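Local coordinates for protein short chain dehydrogenase/reductase (Acinetobacter baumannii, PDB 4IUY) that probably catalyses NAD(P)-dependent oxidation or reduction of a substrate not yet identified, as a short-chain dehydrogenase/reductase with a Rossmann fold, at residues D[21-25]-D[248-254]; D[156-160]-D[196-202]. One frame throughout, in Å; residues are numbered along the deposited sequence.

Contact 1: residues D[21-25]-D[248-254]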
# COMPACT_ATOMS: atom_id res chain seq x y z
N ASN D 21 2.32 7.92 -33.71
CA ASN D 21 3.11 7.90 -32.48
C ASN D 21 2.31 8.34 -31.26
O ASN D 21 2.03 9.55 -31.09
CB ASN D 21 4.39 8.73 -32.61
CG ASN D 21 5.22 8.72 -31.32
OD1 ASN D 21 5.08 7.83 -30.47
ND2 ASN D 21 6.12 9.70 -31.19
N ILE D 22 1.96 7.38 -30.41
CA ILE D 22 1.10 7.65 -29.25
C ILE D 22 1.83 8.38 -28.15
O ILE D 22 1.19 8.89 -27.24
CB ILE D 22 0.45 6.37 -28.67
CG1 ILE D 22 1.50 5.41 -28.11
CG2 ILE D 22 -0.38 5.67 -29.72
CD1 ILE D 22 0.89 4.10 -27.58
N PHE D 23 3.17 8.44 -28.24
CA PHE D 23 3.97 9.16 -27.25
C PHE D 23 4.34 10.54 -27.74
O PHE D 23 5.25 11.17 -27.21
CB PHE D 23 5.23 8.39 -26.91
CG PHE D 23 4.97 7.06 -26.28
CD1 PHE D 23 4.59 6.98 -24.95
CD2 PHE D 23 5.09 5.89 -27.02
CE1 PHE D 23 4.34 5.77 -24.36
CE2 PHE D 23 4.84 4.66 -26.44
CZ PHE D 23 4.47 4.59 -25.10
N ASP D 24 3.64 11.00 -28.76
CA ASP D 24 3.95 12.29 -29.36
C ASP D 24 3.81 13.49 -28.42
O ASP D 24 2.76 13.69 -27.79
CB ASP D 24 3.07 12.50 -30.60
CG ASP D 24 3.32 13.83 -31.27
OD1 ASP D 24 4.46 14.06 -31.71
OD2 ASP D 24 2.37 14.63 -31.40
N VAL D 25 4.86 14.31 -28.35
CA VAL D 25 4.82 15.55 -27.58
C VAL D 25 5.26 16.72 -28.45
O VAL D 25 5.48 17.84 -27.96
CB VAL D 25 5.68 15.49 -26.29
CG1 VAL D 25 5.14 14.37 -25.36
CG2 VAL D 25 7.14 15.26 -26.60
N LEU D 248 7.51 10.27 -20.91
CA LEU D 248 6.84 10.42 -22.18
C LEU D 248 5.44 9.82 -22.12
O LEU D 248 4.48 10.41 -22.67
CB LEU D 248 7.66 9.81 -23.32
CG LEU D 248 8.92 10.57 -23.74
CD1 LEU D 248 9.62 9.90 -24.88
CD2 LEU D 248 8.62 12.02 -24.09
N LEU D 249 5.30 8.69 -21.43
CA LEU D 249 3.99 8.07 -21.21
C LEU D 249 3.01 9.03 -20.56
O LEU D 249 1.89 9.18 -21.02
CB LEU D 249 4.13 6.82 -20.32
CG LEU D 249 2.84 6.12 -19.88
CD1 LEU D 249 2.14 5.45 -21.09
CD2 LEU D 249 3.12 5.12 -18.78
N LEU D 250 3.42 9.65 -19.45
CA LEU D 250 2.54 10.48 -18.63
C LEU D 250 2.34 11.89 -19.20
O LEU D 250 1.51 12.65 -18.68
CB LEU D 250 3.07 10.55 -17.20
CG LEU D 250 3.14 9.19 -16.51
CD1 LEU D 250 3.72 9.35 -15.11
CD2 LEU D 250 1.76 8.50 -16.46
N ALA D 251 3.11 12.25 -20.23
CA ALA D 251 2.96 13.55 -20.86
C ALA D 251 2.22 13.47 -22.19
O ALA D 251 1.96 14.50 -22.82
CB ALA D 251 4.30 14.21 -21.05
N SER D 252 1.92 12.27 -22.65
CA SER D 252 1.34 12.14 -23.98
C SER D 252 -0.04 11.49 -23.97
O SER D 252 -0.60 11.17 -22.91
CB SER D 252 2.30 11.38 -24.91
OG SER D 252 2.58 10.07 -24.42
N GLN D 253 -0.60 11.34 -25.16
CA GLN D 253 -1.86 10.66 -25.34
C GLN D 253 -1.81 9.23 -24.78
O GLN D 253 -2.78 8.76 -24.19
CB GLN D 253 -2.21 10.65 -26.84
CG GLN D 253 -3.33 9.68 -27.22
CD GLN D 253 -3.82 9.88 -28.65
OE1 GLN D 253 -4.74 10.67 -28.88
NE2 GLN D 253 -3.21 9.19 -29.61
N ALA D 254 -0.65 8.59 -24.90
CA ALA D 254 -0.47 7.22 -24.43
C ALA D 254 -0.91 7.03 -22.98
O ALA D 254 -1.33 5.93 -22.60
CB ALA D 254 0.97 6.80 -24.59
O HOH W 1 0.26 12.46 -27.71
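The Phe23 ring leans on the methyl of Ala254, CE1 to CB 3.5 Å, where the N-terminal lead-in of a Rossmann-fold short-chain dehydrogenase/reductase meets residues 248-254, on and after helix 244-251. Residues Asn21 to Asp24 form a type I beta turn, and the Asn21 side chain folds over it as an Asx turn, OD1 accepting from the Phe23 backbone N. The tight part is built round this ring. CG stands anti to the carbonyl carbon (chi1 -63°), which turns the ring toward Leu249 and Ala254: its edge meets the backbone of Leu249, CE1 to CA 3.9 Å, while Ala254 CB and Ser252 OG approach obliquely. Ile22 of the same turn sets CG1 above one face, toward its rim, and CG1 also reaches Ala254 CB at 3.8 Å. Phe23 of a second subunit stacks on this ring, so the contact reaches into a subunit interface.

Val25 lies farther along, its CG1 near Ser252 CB at 4.1 Å, with Phe47 of helix 38-49 packing on both Val25 and Leu248. Ser252 OG turns back to donate to Leu248 O at 2.6 Å, tying the serine back to Leu248 on the helix.

Toward solvent the join is looser. Asp24 and Gln253 are exposed, and a water bridges their backbones, giving a proton to Asp24 O and taking one from Gln253 N. The one direct hydrogen bond between the segments belongs instead to the buried Ala254: Ala254 N to Ile22 O, 3.0 Å long and bent to 135° at the hydrogen, the donor tilted 27° from the carbonyl plane.

Contact 2: residues D[156-160]-D[196-202]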
# COMPACT_ATOMS: atom_id res chain seq x y z
N ARG D 156 -7.95 23.76 -22.00
CA ARG D 156 -6.94 22.81 -22.40
C ARG D 156 -6.92 21.61 -21.47
O ARG D 156 -6.89 21.77 -20.25
CB ARG D 156 -5.57 23.51 -22.41
CG ARG D 156 -4.35 22.64 -22.79
CD ARG D 156 -4.40 22.16 -24.25
NE ARG D 156 -4.55 23.23 -25.23
CZ ARG D 156 -3.54 23.89 -25.79
NH1 ARG D 156 -2.29 23.56 -25.48
NH2 ARG D 156 -3.78 24.86 -26.66
N LYS D 157 -6.90 20.40 -22.04
CA LYS D 157 -6.93 19.16 -21.27
C LYS D 157 -5.51 18.62 -21.05
O LYS D 157 -5.11 17.64 -21.67
CB LYS D 157 -7.77 18.12 -22.00
CG LYS D 157 -9.21 18.54 -22.18
CD LYS D 157 -10.01 17.54 -22.99
CE LYS D 157 -11.43 18.06 -23.23
NZ LYS D 157 -12.21 17.16 -24.13
N GLY D 158 -4.77 19.24 -20.14
CA GLY D 158 -3.37 18.90 -19.98
C GLY D 158 -3.00 17.81 -18.99
O GLY D 158 -3.84 16.99 -18.60
N SER D 159 -1.72 17.80 -18.62
CA SER D 159 -1.18 16.77 -17.74
C SER D 159 -0.23 17.36 -16.72
O SER D 159 0.48 18.33 -16.97
CB SER D 159 -0.44 15.71 -18.56
OG SER D 159 -1.33 15.02 -19.42
N ILE D 160 -0.23 16.72 -15.56
CA ILE D 160 0.66 17.05 -14.47
C ILE D 160 1.45 15.81 -14.06
O ILE D 160 0.88 14.73 -13.93
CB ILE D 160 -0.11 17.59 -13.28
CG1 ILE D 160 -0.87 18.86 -13.67
CG2 ILE D 160 0.85 17.80 -12.09
CD1 ILE D 160 -1.76 19.41 -12.57
N LEU D 196 -9.33 16.80 -10.34
CA LEU D 196 -9.05 17.52 -11.58
C LEU D 196 -9.53 16.82 -12.85
O LEU D 196 -9.48 17.41 -13.95
CB LEU D 196 -7.55 17.84 -11.68
CG LEU D 196 -7.05 18.73 -10.54
CD1 LEU D 196 -5.56 19.03 -10.74
CD2 LEU D 196 -7.91 20.02 -10.45
N ALA D 197 -9.99 15.58 -12.71
CA ALA D 197 -10.47 14.82 -13.85
C ALA D 197 -11.58 15.56 -14.59
O ALA D 197 -11.63 15.52 -15.83
CB ALA D 197 -10.95 13.46 -13.42
N ARG D 198 -12.41 16.29 -13.86
CA ARG D 198 -13.52 17.00 -14.49
C ARG D 198 -13.06 18.06 -15.50
O ARG D 198 -13.85 18.51 -16.32
CB ARG D 198 -14.46 17.63 -13.45
CG ARG D 198 -13.85 18.64 -12.48
CD ARG D 198 -14.98 19.41 -11.81
NE ARG D 198 -14.60 20.09 -10.57
CZ ARG D 198 -15.31 21.07 -10.02
NH1 ARG D 198 -16.42 21.52 -10.61
NH2 ARG D 198 -14.91 21.64 -8.89
N PHE D 199 -11.78 18.45 -15.42
CA PHE D 199 -11.19 19.42 -16.34
C PHE D 199 -10.35 18.75 -17.43
O PHE D 199 -9.62 19.43 -18.16
CB PHE D 199 -10.31 20.42 -15.58
CG PHE D 199 -11.02 21.10 -14.43
CD1 PHE D 199 -12.10 21.93 -14.65
CD2 PHE D 199 -10.57 20.93 -13.13
CE1 PHE D 199 -12.75 22.56 -13.60
CE2 PHE D 199 -11.20 21.57 -12.07
CZ PHE D 199 -12.30 22.38 -12.30
N GLY D 200 -10.41 17.42 -17.50
CA GLY D 200 -9.67 16.68 -18.51
C GLY D 200 -8.17 16.66 -18.22
O GLY D 200 -7.36 16.36 -19.10
N ILE D 201 -7.82 16.93 -16.98
CA ILE D 201 -6.43 16.97 -16.59
C ILE D 201 -6.07 15.74 -15.79
O ILE D 201 -6.62 15.54 -14.71
CB ILE D 201 -6.14 18.22 -15.76
CG1 ILE D 201 -6.33 19.46 -16.64
CG2 ILE D 201 -4.73 18.19 -15.19
CD1 ILE D 201 -6.36 20.75 -15.86
N ASN D 202 -5.15 14.92 -16.30
CA ASN D 202 -4.71 13.77 -15.51
C ASN D 202 -3.44 14.11 -14.68
O ASN D 202 -2.60 14.92 -15.09
CB ASN D 202 -4.53 12.50 -16.38
CG ASN D 202 -3.46 12.65 -17.45
OD1 ASN D 202 -3.12 13.77 -17.85
ND2 ASN D 202 -2.94 11.52 -17.94
O HOH W 2 -9.19 22.32 -18.66
O HOH W 3 -5.05 14.82 -19.83
O HOH W 4 -1.08 11.89 -20.44
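Asn202 OD1 takes a hydrogen bond from Ser159 OG at 2.7 Å, in the carbonyl plane and on a lone pair. The two residues form a parallel beta bridge with their side chains on the same face of the sheet, and both torsions help: Ser159 OG stands beside its own backbone N (chi1 -64°), while Asn202 CG sits between backbone N and carbonyl carbon (chi1 62°), bringing the amide to the serine. The other end of that amide, ND2, donates to Ile258 O and to a water that also bonds weakly to Ser159 OG. The amide's orientation is thus fixed from both ends.

The backbone pairing starts loosely and tightens. Asn202 N reaches Gly158 O in a weak bond of 3.4 Å, supplemented by a CA-H...O contact from Ile201 CA to the same oxygen. Asn202 O, on the same residue, accepts from Ile160 N at 3.0 Å, almost straight at 163°, so Asn202 bonds to the residues before and after Ser159. Before the bridge the chains are spanned by water: one molecule links Arg156 O to Phe199 O, another sits between Gly158 O and Gly200 O, within hydrogen-bonding distance of both.

On the opposite face from Ser159, Ile160 CD1 touches Ile201 CG2 at 4.1 Å and Leu196 CD1 at 4.2 Å, and Val148 of helix 126-153 packs on Ile160 and Leu196. At the exposed end Lys157 CB rests on Gly200 O at 3.4 Å, its extended chain leading away, while Arg156 forms a salt bridge with Asp107. Gly200, at positive phi, turns the chain from helix 176-196 into strand 202-208. This is the right-handed beta-alpha-beta crossover of a Rossmann fold, caught where neighbouring parallel strands begin.

In the fold
The two contacts lie with centres about 15 Å apart and each about 17 Å from the centre of the chain. They meet directly where Leu250 O of contact 1 packs against Ser159 CB of contact 2, at 3.6 Å. Contact 1 brings the chain start to residues some 220 positions later; contact 2 falls between these in sequence and joins strand 159-163 to its neighbour 202-208. The same central sheet connects them: Leu250 packs on Asn204 and Ile206 of strand 202-208. Ile258 adds a second link, touching Leu249 and accepting from Asn202 ND2. No cofactor is bound in this apo-form.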